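Local atomic coordinates of precorrin-3 methylase (Rhodobacter capsulatus, PDB entry 3NUT), a protein that probably transfers a methyl group from S-adenosyl-L-methionine to a precorrin intermediate during cobalamin (vitamin B12) biosynthesis, and binds S-adenosyl-L-homocysteine. Residues A[42-47]-A[59-64]; A[185-190]-A[213-218]; A[235-238]-A[243-246]. All blocks are in the same frame, centred on the assembly; numbering follows the deposited sequence.

Contact 1 of 3, residues A[42-47]-A[59-64]; sequences IPYVAR and TDNRVE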
ATOM      1  N   ILE A  42     -19.344 -11.803   7.410  1.00 31.59           N
ATOM      2  CA  ILE A  42     -19.186 -12.779   8.475  1.00 31.89           C
ATOM      3  C   ILE A  42     -18.119 -13.893   8.269  1.00 31.93           C
ATOM      4  O   ILE A  42     -17.378 -14.238   9.201  1.00 31.52           O
ATOM      5  CB  ILE A  42     -20.584 -13.353   8.892  1.00 31.72           C
ATOM      6  CG1 ILE A  42     -21.526 -12.215   9.331  1.00 31.51           C
ATOM      7  CG2 ILE A  42     -20.442 -14.369   9.999  1.00 31.90           C
ATOM      8  CD1 ILE A  42     -21.113 -11.476  10.642  1.00 29.67           C
ATOM      9  N   PRO A  43     -18.021 -14.460   7.057  1.00 32.42           N
ATOM     10  CA  PRO A  43     -16.922 -15.441   6.904  1.00 32.24           C
ATOM     11  C   PRO A  43     -15.534 -14.866   7.283  1.00 31.55           C
ATOM     12  O   PRO A  43     -14.699 -15.600   7.768  1.00 31.29           O
ATOM     13  CB  PRO A  43     -16.990 -15.817   5.426  1.00 32.47           C
ATOM     14  CG  PRO A  43     -18.431 -15.637   5.076  1.00 32.70           C
ATOM     15  CD  PRO A  43     -18.909 -14.439   5.877  1.00 32.74           C
ATOM     16  N   TYR A  44     -15.327 -13.560   7.145  1.00 31.08           N
ATOM     17  CA  TYR A  44     -14.102 -12.921   7.658  1.00 30.93           C
ATOM     18  C   TYR A  44     -13.879 -13.051   9.159  1.00 30.75           C
ATOM     19  O   TYR A  44     -12.747 -13.050   9.617  1.00 30.20           O
ATOM     20  CB  TYR A  44     -14.044 -11.440   7.312  1.00 30.66           C
ATOM     21  CG  TYR A  44     -13.915 -11.130   5.842  1.00 31.52           C
ATOM     22  CD1 TYR A  44     -13.408 -12.073   4.944  1.00 29.10           C
ATOM     23  CD2 TYR A  44     -14.322  -9.880   5.342  1.00 32.93           C
ATOM     24  CE1 TYR A  44     -13.289 -11.780   3.603  1.00 30.38           C
ATOM     25  CE2 TYR A  44     -14.210  -9.575   3.987  1.00 31.91           C
ATOM     26  CZ  TYR A  44     -13.685 -10.534   3.140  1.00 32.77           C
ATOM     27  OH  TYR A  44     -13.591 -10.243   1.810  1.00 37.64           O
ATOM     28  N   VAL A  45     -14.958 -13.138   9.929  1.00 31.10           N
ATOM     29  CA  VAL A  45     -14.837 -13.103  11.377  1.00 31.01           C
ATOM     30  C   VAL A  45     -15.583 -14.247  12.060  1.00 32.33           C
ATOM     31  O   VAL A  45     -15.863 -14.195  13.269  1.00 33.37           O
ATOM     32  CB  VAL A  45     -15.275 -11.726  11.929  1.00 31.33           C
ATOM     33  CG1 VAL A  45     -14.352 -10.623  11.389  1.00 29.77           C
ATOM     34  CG2 VAL A  45     -16.735 -11.416  11.584  1.00 30.37           C
ATOM     35  N   ALA A  46     -15.882 -15.286  11.284  1.00 32.90           N
ATOM     36  CA  ALA A  46     -16.579 -16.496  11.781  1.00 34.25           C
ATOM     37  C   ALA A  46     -16.017 -17.087  13.076  1.00 34.53           C
ATOM     38  O   ALA A  46     -16.789 -17.606  13.876  1.00 35.10           O
ATOM     39  CB  ALA A  46     -16.663 -17.594  10.672  1.00 33.81           C
ATOM     40  N   ARG A  47     -14.700 -16.993  13.294  1.00 34.81           N
ATOM     41  CA  ARG A  47     -14.067 -17.547  14.507  1.00 35.25           C
ATOM     42  C   ARG A  47     -13.744 -16.534  15.625  1.00 34.89           C
ATOM     43  O   ARG A  47     -12.965 -16.829  16.531  1.00 34.52           O
ATOM     44  CB  ARG A  47     -12.822 -18.351  14.145  1.00 35.87           C
ATOM     45  CG  ARG A  47     -13.099 -19.610  13.254  1.00 39.09           C
ATOM     46  CD  ARG A  47     -11.842 -20.015  12.496  1.00 45.04           C
ATOM     47  NE  ARG A  47     -11.082 -18.816  12.119  1.00 51.12           N
ATOM     48  CZ  ARG A  47      -9.765 -18.779  11.919  1.00 53.97           C
ATOM     49  NH1 ARG A  47      -9.035 -19.889  12.030  1.00 55.39           N
ATOM     50  NH2 ARG A  47      -9.177 -17.624  11.606  1.00 54.22           N
ATOM     51  N   THR A  59     -23.105  -8.236   6.664  1.00 34.09           N
ATOM     52  CA  THR A  59     -23.308  -7.479   5.446  1.00 36.20           C
ATOM     53  C   THR A  59     -22.747  -8.326   4.323  1.00 37.42           C
ATOM     54  O   THR A  59     -22.014  -9.299   4.558  1.00 37.45           O
ATOM     55  CB  THR A  59     -22.602  -6.064   5.467  1.00 36.62           C
ATOM     56  OG1 THR A  59     -21.215  -6.198   5.161  1.00 37.06           O
ATOM     57  CG2 THR A  59     -22.722  -5.373   6.809  1.00 35.78           C
ATOM     58  N   ASP A  60     -23.098  -7.986   3.100  1.00 39.23           N
ATOM     59  CA  ASP A  60     -22.499  -8.668   1.969  1.00 41.30           C
ATOM     60  C   ASP A  60     -21.127  -8.048   1.731  1.00 42.45           C
ATOM     61  O   ASP A  60     -20.717  -7.123   2.448  1.00 42.13           O
ATOM     62  CB  ASP A  60     -23.402  -8.570   0.740  1.00 41.66           C
ATOM     63  CG  ASP A  60     -23.589  -7.160   0.290  1.00 42.52           C
ATOM     64  OD1 ASP A  60     -22.698  -6.332   0.587  1.00 41.80           O
ATOM     65  OD2 ASP A  60     -24.619  -6.884  -0.364  1.00 45.87           O
ATOM     66  N   ASN A  61     -20.389  -8.544   0.751  1.00 44.16           N
ATOM     67  CA  ASN A  61     -19.026  -8.053   0.638  1.00 45.96           C
ATOM     68  C   ASN A  61     -18.878  -6.807  -0.223  1.00 46.22           C
ATOM     69  O   ASN A  61     -18.131  -6.798  -1.189  1.00 47.27           O
ATOM     70  CB  ASN A  61     -18.037  -9.143   0.239  1.00 46.17           C
ATOM     71  CG  ASN A  61     -16.728  -8.964   0.941  1.00 48.63           C
ATOM     72  OD1 ASN A  61     -16.706  -8.458   2.060  1.00 53.11           O
ATOM     73  ND2 ASN A  61     -15.626  -9.333   0.299  1.00 50.37           N
ATOM     74  N   ARG A  62     -19.569  -5.745   0.150  1.00 46.51           N
ATOM     75  CA  ARG A  62     -19.699  -4.600  -0.727  1.00 46.73           C
ATOM     76  C   ARG A  62     -19.659  -3.299   0.076  1.00 46.19           C
ATOM     77  O   ARG A  62     -19.985  -3.296   1.243  1.00 46.16           O
ATOM     78  CB  ARG A  62     -21.024  -4.731  -1.458  1.00 46.83           C
ATOM     79  CG  ARG A  62     -21.012  -4.352  -2.943  1.00 49.64           C
ATOM     80  CD  ARG A  62     -22.275  -4.913  -3.622  1.00 52.91           C
ATOM     81  NE  ARG A  62     -23.370  -5.078  -2.652  1.00 57.39           N
ATOM     82  CZ  ARG A  62     -24.245  -4.125  -2.298  1.00 59.42           C
ATOM     83  NH1 ARG A  62     -24.197  -2.910  -2.842  1.00 59.97           N
ATOM     84  NH2 ARG A  62     -25.186  -4.394  -1.395  1.00 59.34           N
ATOM     85  N   VAL A  63     -19.260  -2.199  -0.545  1.00 45.93           N
ATOM     86  CA  VAL A  63     -19.259  -0.912   0.136  1.00 45.97           C
ATOM     87  C   VAL A  63     -20.634  -0.228   0.037  1.00 46.06           C
ATOM     88  O   VAL A  63     -21.078   0.088  -1.056  1.00 46.05           O
ATOM     89  CB  VAL A  63     -18.170   0.027  -0.427  1.00 45.77           C
ATOM     90  CG1 VAL A  63     -18.319   1.414   0.170  1.00 46.35           C
ATOM     91  CG2 VAL A  63     -16.767  -0.526  -0.165  1.00 44.79           C
ATOM     92  N   GLU A  64     -21.296  -0.007   1.174  1.00 45.97           N
ATOM     93  CA  GLU A  64     -22.583   0.729   1.213  1.00 46.72           C
ATOM     94  C   GLU A  64     -22.614   1.779   2.349  1.00 45.47           C
ATOM     95  O   GLU A  64     -22.097   1.536   3.443  1.00 45.67           O
ATOM     96  CB  GLU A  64     -23.797  -0.242   1.278  1.00 47.02           C
ATOM     97  CG  GLU A  64     -25.188   0.374   1.717  1.00 50.81           C
ATOM     98  CD  GLU A  64     -25.961   1.178   0.617  1.00 55.60           C
ATOM     99  OE1 GLU A  64     -25.730   2.415   0.446  1.00 55.14           O
ATOM    100  OE2 GLU A  64     -26.850   0.571  -0.048  1.00 57.37           O
TER
HETATM  101  O   HOH W   1     -22.120 -11.390   6.133  1.00 31.89           O
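Tyr44 and Asn61 make the direct contact between the two loops, phenol against carboxamide. Tyr44 CG lies anti to its own carbonyl carbon (chi1 -66°), and this carries the ring across to the 59-64 loop. There Asn61 ND2 donates to Tyr44 OH at 2.7 Å. The bond is short but bent, 135° at the hydrogen, and the hydroxyl is tilted out of the amide plane. The two side chains cross at about a right angle, ring and amide planes 70° apart, so the groups do not stack. The other end of the amide also meets the phenol: Asn61 OD1 comes obliquely to within 3.3 Å of Tyr44 CE2. Asn61 is the centre of an inverse gamma turn, which Arg62 N closes weakly on Asp60 O at 2.9 Å. The same carbonyl oxygen also accepts from Thr59 OG1, so it has one firm donor and one weak one. Away from this tight spot the loops part, and a single water links them, accepting from Ile42 N at 3.1 Å and donating to Thr59 O at 2.6 Å. Farther out the exposed Asp60 and Arg62 answer each other within their own loop: NE and NH2 of Arg62 approach side-on and both reach Asp60 OD2, NH2 at 2.8 Å on the syn lone pair. The side chain of Tyr44 is about 6 Å from the bound S-adenosyl-L-homocysteine, and the ring of Tyr41 meets the Tyr44 ring edge-to-face. Both loops spring from the carboxyl ends of neighbouring parallel strands, 37-40 and 55-58; Ile42 leans back on Leu56 and Pro58 of the latter, while Val63 rests on helix 94-104 just before the chain enters helix 65-76.

Contact 2 of 3, residues A[185-190]-A[213-218]; sequences EILREE and VELRDA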
ATOM      1  N   GLU A 185      -6.953  -3.934 -24.025  1.00 58.05           N
ATOM      2  CA  GLU A 185      -6.882  -3.291 -25.334  1.00 58.74           C
ATOM      3  C   GLU A 185      -6.176  -1.958 -25.171  1.00 58.43           C
ATOM      4  O   GLU A 185      -5.197  -1.683 -25.875  1.00 58.14           O
ATOM      5  CB  GLU A 185      -8.291  -3.108 -25.951  1.00 59.14           C
ATOM      6  CG  GLU A 185      -8.310  -2.747 -27.457  1.00 61.16           C
ATOM      7  CD  GLU A 185      -9.640  -2.139 -27.931  1.00 63.71           C
ATOM      8  OE1 GLU A 185     -10.212  -2.654 -28.918  1.00 64.36           O
ATOM      9  OE2 GLU A 185     -10.117  -1.147 -27.323  1.00 65.56           O
ATOM     10  N   ILE A 186      -6.660  -1.140 -24.236  1.00 58.24           N
ATOM     11  CA  ILE A 186      -5.999   0.125 -23.925  1.00 58.38           C
ATOM     12  C   ILE A 186      -4.510  -0.116 -23.638  1.00 58.62           C
ATOM     13  O   ILE A 186      -3.648   0.652 -24.065  1.00 59.05           O
ATOM     14  CB  ILE A 186      -6.615   0.842 -22.697  1.00 58.29           C
ATOM     15  CG1 ILE A 186      -8.149   0.744 -22.673  1.00 57.91           C
ATOM     16  CG2 ILE A 186      -6.114   2.295 -22.616  1.00 58.87           C
ATOM     17  CD1 ILE A 186      -8.880   1.875 -23.336  1.00 56.63           C
ATOM     18  N   LEU A 187      -4.213  -1.190 -22.912  1.00 58.75           N
ATOM     19  CA  LEU A 187      -2.844  -1.462 -22.498  1.00 58.76           C
ATOM     20  C   LEU A 187      -1.963  -1.821 -23.683  1.00 58.73           C
ATOM     21  O   LEU A 187      -0.870  -1.260 -23.847  1.00 58.87           O
ATOM     22  CB  LEU A 187      -2.795  -2.553 -21.424  1.00 58.92           C
ATOM     23  CG  LEU A 187      -2.983  -2.155 -19.957  1.00 59.03           C
ATOM     24  CD1 LEU A 187      -2.722  -3.378 -19.084  1.00 59.22           C
ATOM     25  CD2 LEU A 187      -2.061  -0.995 -19.557  1.00 58.97           C
ATOM     26  N   ARG A 188      -2.435  -2.753 -24.508  1.00 58.62           N
ATOM     27  CA  ARG A 188      -1.808  -2.987 -25.805  1.00 58.46           C
ATOM     28  C   ARG A 188      -1.663  -1.671 -26.597  1.00 58.59           C
ATOM     29  O   ARG A 188      -0.613  -1.430 -27.191  1.00 58.63           O
ATOM     30  CB  ARG A 188      -2.552  -4.050 -26.600  1.00 58.11           C
ATOM     31  CG  ARG A 188      -2.447  -5.426 -25.968  1.00 58.01           C
ATOM     32  CD  ARG A 188      -3.181  -6.476 -26.772  1.00 57.93           C
ATOM     33  NE  ARG A 188      -4.574  -6.107 -27.061  1.00 58.92           N
ATOM     34  CZ  ARG A 188      -5.642  -6.797 -26.670  1.00 57.37           C
ATOM     35  NH1 ARG A 188      -5.514  -7.913 -25.957  1.00 56.02           N
ATOM     36  NH2 ARG A 188      -6.847  -6.362 -26.998  1.00 57.97           N
ATOM     37  N   GLU A 189      -2.675  -0.796 -26.554  1.00 58.69           N
ATOM     38  CA  GLU A 189      -2.590   0.478 -27.269  1.00 58.57           C
ATOM     39  C   GLU A 189      -1.420   1.322 -26.817  1.00 58.41           C
ATOM     40  O   GLU A 189      -0.690   1.845 -27.646  1.00 58.97           O
ATOM     41  CB  GLU A 189      -3.898   1.264 -27.212  1.00 58.79           C
ATOM     42  CG  GLU A 189      -4.941   0.728 -28.190  1.00 60.36           C
ATOM     43  CD  GLU A 189      -6.188   1.595 -28.311  1.00 61.55           C
ATOM     44  OE1 GLU A 189      -6.157   2.766 -27.888  1.00 63.23           O
ATOM     45  OE2 GLU A 189      -7.201   1.102 -28.849  1.00 61.95           O
ATOM     46  N   GLU A 190      -1.211   1.419 -25.508  1.00 58.35           N
ATOM     47  CA  GLU A 190      -0.267   2.403 -24.952  1.00 58.03           C
ATOM     48  C   GLU A 190       1.106   1.861 -24.528  1.00 58.47           C
ATOM     49  O   GLU A 190       1.995   2.637 -24.176  1.00 58.30           O
ATOM     50  CB  GLU A 190      -0.923   3.138 -23.781  1.00 57.71           C
ATOM     51  CG  GLU A 190      -2.106   3.999 -24.165  1.00 56.10           C
ATOM     52  CD  GLU A 190      -1.721   5.425 -24.487  1.00 54.77           C
ATOM     53  OE1 GLU A 190      -0.593   5.846 -24.148  1.00 53.92           O
ATOM     54  OE2 GLU A 190      -2.558   6.144 -25.067  1.00 55.05           O
ATOM     55  N   VAL A 213       2.804 -13.275 -17.390  1.00 53.77           N
ATOM     56  CA  VAL A 213       2.840 -13.378 -18.846  1.00 54.23           C
ATOM     57  C   VAL A 213       3.126 -12.013 -19.473  1.00 55.10           C
ATOM     58  O   VAL A 213       2.926 -10.979 -18.834  1.00 55.19           O
ATOM     59  CB  VAL A 213       1.518 -13.955 -19.406  1.00 54.21           C
ATOM     60  CG1 VAL A 213       1.307 -15.402 -18.931  1.00 54.07           C
ATOM     61  CG2 VAL A 213       0.326 -13.065 -19.036  1.00 52.79           C
ATOM     62  N   GLU A 214       3.589 -11.995 -20.723  1.00 56.02           N
ATOM     63  CA  GLU A 214       3.704 -10.726 -21.446  1.00 56.45           C
ATOM     64  C   GLU A 214       2.322 -10.229 -21.870  1.00 56.26           C
ATOM     65  O   GLU A 214       1.412 -11.033 -22.062  1.00 56.40           O
ATOM     66  CB  GLU A 214       4.593 -10.884 -22.661  1.00 56.71           C
ATOM     67  CG  GLU A 214       5.998 -11.372 -22.351  1.00 59.32           C
ATOM     68  CD  GLU A 214       6.645 -12.022 -23.567  1.00 62.06           C
ATOM     69  OE1 GLU A 214       5.942 -12.827 -24.234  1.00 63.14           O
ATOM     70  OE2 GLU A 214       7.833 -11.726 -23.853  1.00 60.92           O
ATOM     71  N   LEU A 215       2.172  -8.915 -22.000  1.00 56.11           N
ATOM     72  CA  LEU A 215       0.904  -8.291 -22.385  1.00 57.03           C
ATOM     73  C   LEU A 215       0.317  -8.860 -23.671  1.00 58.06           C
ATOM     74  O   LEU A 215      -0.891  -9.124 -23.737  1.00 58.26           O
ATOM     75  CB  LEU A 215       1.083  -6.779 -22.505  1.00 56.57           C
ATOM     76  CG  LEU A 215      -0.024  -5.836 -22.969  1.00 56.84           C
ATOM     77  CD1 LEU A 215      -1.261  -5.893 -22.086  1.00 57.34           C
ATOM     78  CD2 LEU A 215       0.521  -4.415 -23.042  1.00 55.87           C
ATOM     79  N   ARG A 216       1.181  -9.042 -24.677  1.00 58.95           N
ATOM     80  CA  ARG A 216       0.825  -9.669 -25.953  1.00 60.03           C
ATOM     81  C   ARG A 216       0.055 -10.984 -25.772  1.00 60.34           C
ATOM     82  O   ARG A 216      -0.903 -11.242 -26.495  1.00 60.41           O
ATOM     83  CB  ARG A 216       2.096  -9.942 -26.777  1.00 60.41           C
ATOM     84  CG  ARG A 216       2.426 -11.443 -26.973  1.00 61.62           C
ATOM     85  CD  ARG A 216       3.902 -11.772 -26.839  1.00 63.84           C
ATOM     86  NE  ARG A 216       4.760 -10.798 -27.509  1.00 65.35           N
ATOM     87  CZ  ARG A 216       6.079 -10.915 -27.623  1.00 65.57           C
ATOM     88  NH1 ARG A 216       6.710 -11.973 -27.118  1.00 65.69           N
ATOM     89  NH2 ARG A 216       6.767  -9.965 -28.240  1.00 65.07           N
ATOM     90  N   ASP A 217       0.487 -11.800 -24.806  1.00 60.70           N
ATOM     91  CA  ASP A 217      -0.020 -13.158 -24.596  1.00 61.17           C
ATOM     92  C   ASP A 217      -1.209 -13.259 -23.634  1.00 61.45           C
ATOM     93  O   ASP A 217      -1.779 -14.348 -23.452  1.00 61.63           O
ATOM     94  CB  ASP A 217       1.104 -14.050 -24.070  1.00 61.16           C
ATOM     95  CG  ASP A 217       2.011 -14.553 -25.167  1.00 62.23           C
ATOM     96  OD1 ASP A 217       1.512 -15.259 -26.071  1.00 63.57           O
ATOM     97  OD2 ASP A 217       3.226 -14.255 -25.119  1.00 63.19           O
ATOM     98  N   ALA A 218      -1.571 -12.128 -23.026  1.00 61.45           N
ATOM     99  CA  ALA A 218      -2.557 -12.077 -21.947  1.00 61.32           C
ATOM    100  C   ALA A 218      -3.992 -12.025 -22.462  1.00 61.42           C
ATOM    101  O   ALA A 218      -4.261 -11.401 -23.486  1.00 61.23           O
ATOM    102  CB  ALA A 218      -2.279 -10.882 -21.051  1.00 61.03           C
TER
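Leu215 carries this contact, packing against Leu187 and Arg188 of helix 179-190. The second segment arrives as the end of strand 209-214, and Val213 still pairs through its backbone with Ile197 of the adjacent strand. At Glu214 the strand gives out: its carbonyl oxygen takes Asp217 N at 3.0 Å, folding the chain into a turn, and its carboxylate reaches forward within the segment, OE1 forming a salt bridge with Arg216 NH1 at 3.1 Å whose hydrogen bond is weak. Next comes Leu215, whose CG stands anti to the backbone N (chi1 176°) and thereby holds the branched end against the helix. Its two methyls divide the work. CD1 touches Leu187 CB at 3.7 Å, while CD2 rests against the helix backbone, 3.5 Å from Leu187 O. The branch point itself meets the aliphatic root of the neighbouring arginine, Leu215 CG to Arg188 CG at 3.9 Å, so an exposed charged residue lends its methylene to cover a buried leucine. Arg188 then bends at chi3, which brings one face of its guanidinium over Glu185 N. Arg216 and Asp217 turn off to the exposed side. At Ala218 the chain returns, and its carbonyl oxygen lies near the plane of the Arg188 guanidinium at the edge, but 4.5 Å from NH1, a loose approach. Leu187 also lies on Met166 and Phe168 of strand 165-169, and Leu215 on Ile197. The helix thus packs on one face of the mixed sheet as the connection of a beta-alpha-beta crossover between the parallel strands 165-169 and 196-201, with the antiparallel strand 227-231 between them, in an alpha/beta arrangement as in other tetrapyrrole methylases.

Contact 3 of 3, residues A[235-238]-A[243-246]; sequences ATRR and VYTP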
ATOM      1  N   ALA A 235      10.615  -1.050 -17.673  1.00 47.23           N
ATOM      2  CA  ALA A 235      11.856  -1.723 -17.241  1.00 47.57           C
ATOM      3  C   ALA A 235      11.656  -3.062 -16.492  1.00 48.09           C
ATOM      4  O   ALA A 235      12.570  -3.899 -16.417  1.00 48.20           O
ATOM      5  CB  ALA A 235      12.691  -0.771 -16.405  1.00 47.22           C
ATOM      6  N   THR A 236      10.458  -3.248 -15.945  1.00 48.58           N
ATOM      7  CA  THR A 236      10.134  -4.368 -15.077  1.00 49.19           C
ATOM      8  C   THR A 236      10.444  -5.698 -15.734  1.00 49.94           C
ATOM      9  O   THR A 236       9.992  -5.985 -16.840  1.00 50.28           O
ATOM     10  CB  THR A 236       8.644  -4.295 -14.642  1.00 49.55           C
ATOM     11  OG1 THR A 236       8.444  -3.137 -13.817  1.00 48.27           O
ATOM     12  CG2 THR A 236       8.218  -5.536 -13.874  1.00 49.83           C
ATOM     13  N   ARG A 237      11.220  -6.518 -15.047  1.00 50.49           N
ATOM     14  CA  ARG A 237      11.723  -7.731 -15.668  1.00 51.10           C
ATOM     15  C   ARG A 237      11.736  -8.957 -14.773  1.00 51.11           C
ATOM     16  O   ARG A 237      11.282  -8.937 -13.634  1.00 51.41           O
ATOM     17  CB  ARG A 237      13.116  -7.490 -16.253  1.00 51.40           C
ATOM     18  CG  ARG A 237      14.153  -7.107 -15.229  1.00 51.96           C
ATOM     19  CD  ARG A 237      15.387  -6.625 -15.913  1.00 54.72           C
ATOM     20  NE  ARG A 237      16.187  -7.732 -16.422  1.00 57.22           N
ATOM     21  CZ  ARG A 237      17.393  -7.597 -16.965  1.00 59.00           C
ATOM     22  NH1 ARG A 237      17.945  -6.387 -17.086  1.00 59.76           N
ATOM     23  NH2 ARG A 237      18.051  -8.675 -17.383  1.00 58.06           N
ATOM     24  N   ARG A 238      12.292 -10.018 -15.313  1.00 51.19           N
ATOM     25  CA  ARG A 238      12.115 -11.332 -14.773  1.00 51.66           C
ATOM     26  C   ARG A 238      13.475 -11.793 -14.326  1.00 51.24           C
ATOM     27  O   ARG A 238      14.447 -11.609 -15.042  1.00 51.63           O
ATOM     28  CB  ARG A 238      11.585 -12.220 -15.890  1.00 51.89           C
ATOM     29  CG  ARG A 238      10.864 -13.435 -15.438  1.00 54.57           C
ATOM     30  CD  ARG A 238       9.865 -13.883 -16.507  1.00 58.51           C
ATOM     31  NE  ARG A 238       9.407 -15.248 -16.250  1.00 62.05           N
ATOM     32  CZ  ARG A 238       8.553 -15.589 -15.282  1.00 64.91           C
ATOM     33  NH1 ARG A 238       8.046 -14.663 -14.464  1.00 65.80           N
ATOM     34  NH2 ARG A 238       8.206 -16.861 -15.122  1.00 65.12           N
ATOM     35  N   VAL A 243       9.928 -11.276 -10.092  1.00 44.28           N
ATOM     36  CA  VAL A 243       9.720 -10.105 -10.933  1.00 45.28           C
ATOM     37  C   VAL A 243      10.129  -8.876 -10.160  1.00 46.17           C
ATOM     38  O   VAL A 243       9.798  -8.738  -8.989  1.00 46.17           O
ATOM     39  CB  VAL A 243       8.258 -10.011 -11.431  1.00 45.42           C
ATOM     40  CG1 VAL A 243       7.960  -8.657 -12.090  1.00 45.78           C
ATOM     41  CG2 VAL A 243       7.943 -11.159 -12.387  1.00 44.43           C
ATOM     42  N   TYR A 244      10.881  -8.000 -10.820  1.00 47.79           N
ATOM     43  CA  TYR A 244      11.371  -6.774 -10.204  1.00 49.69           C
ATOM     44  C   TYR A 244      11.624  -5.685 -11.243  1.00 50.76           C
ATOM     45  O   TYR A 244      11.651  -5.963 -12.432  1.00 51.01           O
ATOM     46  CB  TYR A 244      12.651  -7.064  -9.426  1.00 49.55           C
ATOM     47  CG  TYR A 244      13.906  -7.155 -10.264  1.00 49.75           C
ATOM     48  CD1 TYR A 244      14.851  -6.132 -10.236  1.00 50.13           C
ATOM     49  CD2 TYR A 244      14.165  -8.273 -11.069  1.00 50.91           C
ATOM     50  CE1 TYR A 244      16.028  -6.209 -10.986  1.00 49.66           C
ATOM     51  CE2 TYR A 244      15.332  -8.355 -11.834  1.00 50.21           C
ATOM     52  CZ  TYR A 244      16.258  -7.318 -11.783  1.00 50.89           C
ATOM     53  OH  TYR A 244      17.419  -7.381 -12.534  1.00 52.72           O
ATOM     54  N   THR A 245      11.805  -4.451 -10.780  1.00 52.73           N
ATOM     55  CA  THR A 245      12.188  -3.331 -11.645  1.00 54.18           C
ATOM     56  C   THR A 245      13.567  -2.801 -11.239  1.00 55.49           C
ATOM     57  O   THR A 245      13.774  -2.477 -10.065  1.00 55.37           O
ATOM     58  CB  THR A 245      11.177  -2.173 -11.552  1.00 54.18           C
ATOM     59  OG1 THR A 245       9.848  -2.670 -11.741  1.00 53.98           O
ATOM     60  CG2 THR A 245      11.483  -1.099 -12.610  1.00 54.63           C
ATOM     61  N   PRO A 246      14.510  -2.713 -12.206  1.00 56.74           N
ATOM     62  CA  PRO A 246      15.844  -2.194 -11.937  1.00 57.87           C
ATOM     63  C   PRO A 246      15.798  -0.676 -11.827  1.00 59.24           C
ATOM     64  O   PRO A 246      14.776  -0.076 -12.184  1.00 59.65           O
ATOM     65  CB  PRO A 246      16.655  -2.621 -13.172  1.00 57.91           C
ATOM     66  CG  PRO A 246      15.784  -3.583 -13.920  1.00 57.65           C
ATOM     67  CD  PRO A 246      14.391  -3.155 -13.606  1.00 57.16           C
TER
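Arg237 and Tyr244 each hold CG between the backbone N and the carbonyl carbon (chi1 62° and 80°), which lays the two side chains next to each other, pointing the same way, on one face of a beta hairpin. They are an antiparallel hydrogen-bonded pair: Arg237 N donates to Tyr244 O at 2.7 Å, nearly straight, and Tyr244 N returns a bond to Arg237 O at 3.0 Å. On that face Arg237 CG sits obliquely to the ring, 3.8 Å from Tyr244 CE2, and Tyr244 OH lies over one face of the guanidinium, guanidinium and ring planes 22° apart. Arg237 CD is also backed by Pro246 CG at 3.7 Å, the two side chains crossing at about a right angle. The charged end reaches beyond the hairpin, where Arg237 NH2 makes a salt bridge to Glu103 of the second subunit; Tyr244 and Pro246 pack on Glu100 of that subunit, so this face belongs to the dimer contact. Putting an alanine at Tyr244 would probably leave Arg237 CG without its aromatic neighbour and the guanidinium freer to swing away from Glu103 of the second subunit. Where the strands run out, the hydroxyls of Thr236 and Thr245 meet at 2.5 Å in a hydrogen bond in which either could be the donor; Asn233 supplies its backbone N to Thr236 OG1 as well. The Thr236 and Val243 side chains cross at about a right angle, CG2 of the threonine 3.6 Å from CG1 of the valine. The opposite face carries Arg238 and Val243, a non-hydrogen-bonded pair, both touching Val212 of strand 209-214. Here Arg238, extended from CG to NE, has Val243 CG2 at the edge of its guanidinium, 4.1 Å from NH1, a buried nitrogen with no polar partner in the model.

Contact 1 is a surface meeting of two loops, joined by one direct side-chain bond and a bridging water; contact 2 is buried and apolar, leucine on helix; contact 3 is partly buried and mainly backbone-bonded within a hairpin. Contact 1 stands on the other side of the chain's centre, its nearest atoms about 24 Å from contact 2 and about 26 Å from contact 3. It alone of the three lies close to the bound S-adenosyl-L-homocysteine. Contacts 2 and 3 are neighbours, centres about 17 Å apart, without touching. Strand 209-214 links them: its end feeds contact 2, and its Val212 supports contact 3, the one contact that reaches the second subunit.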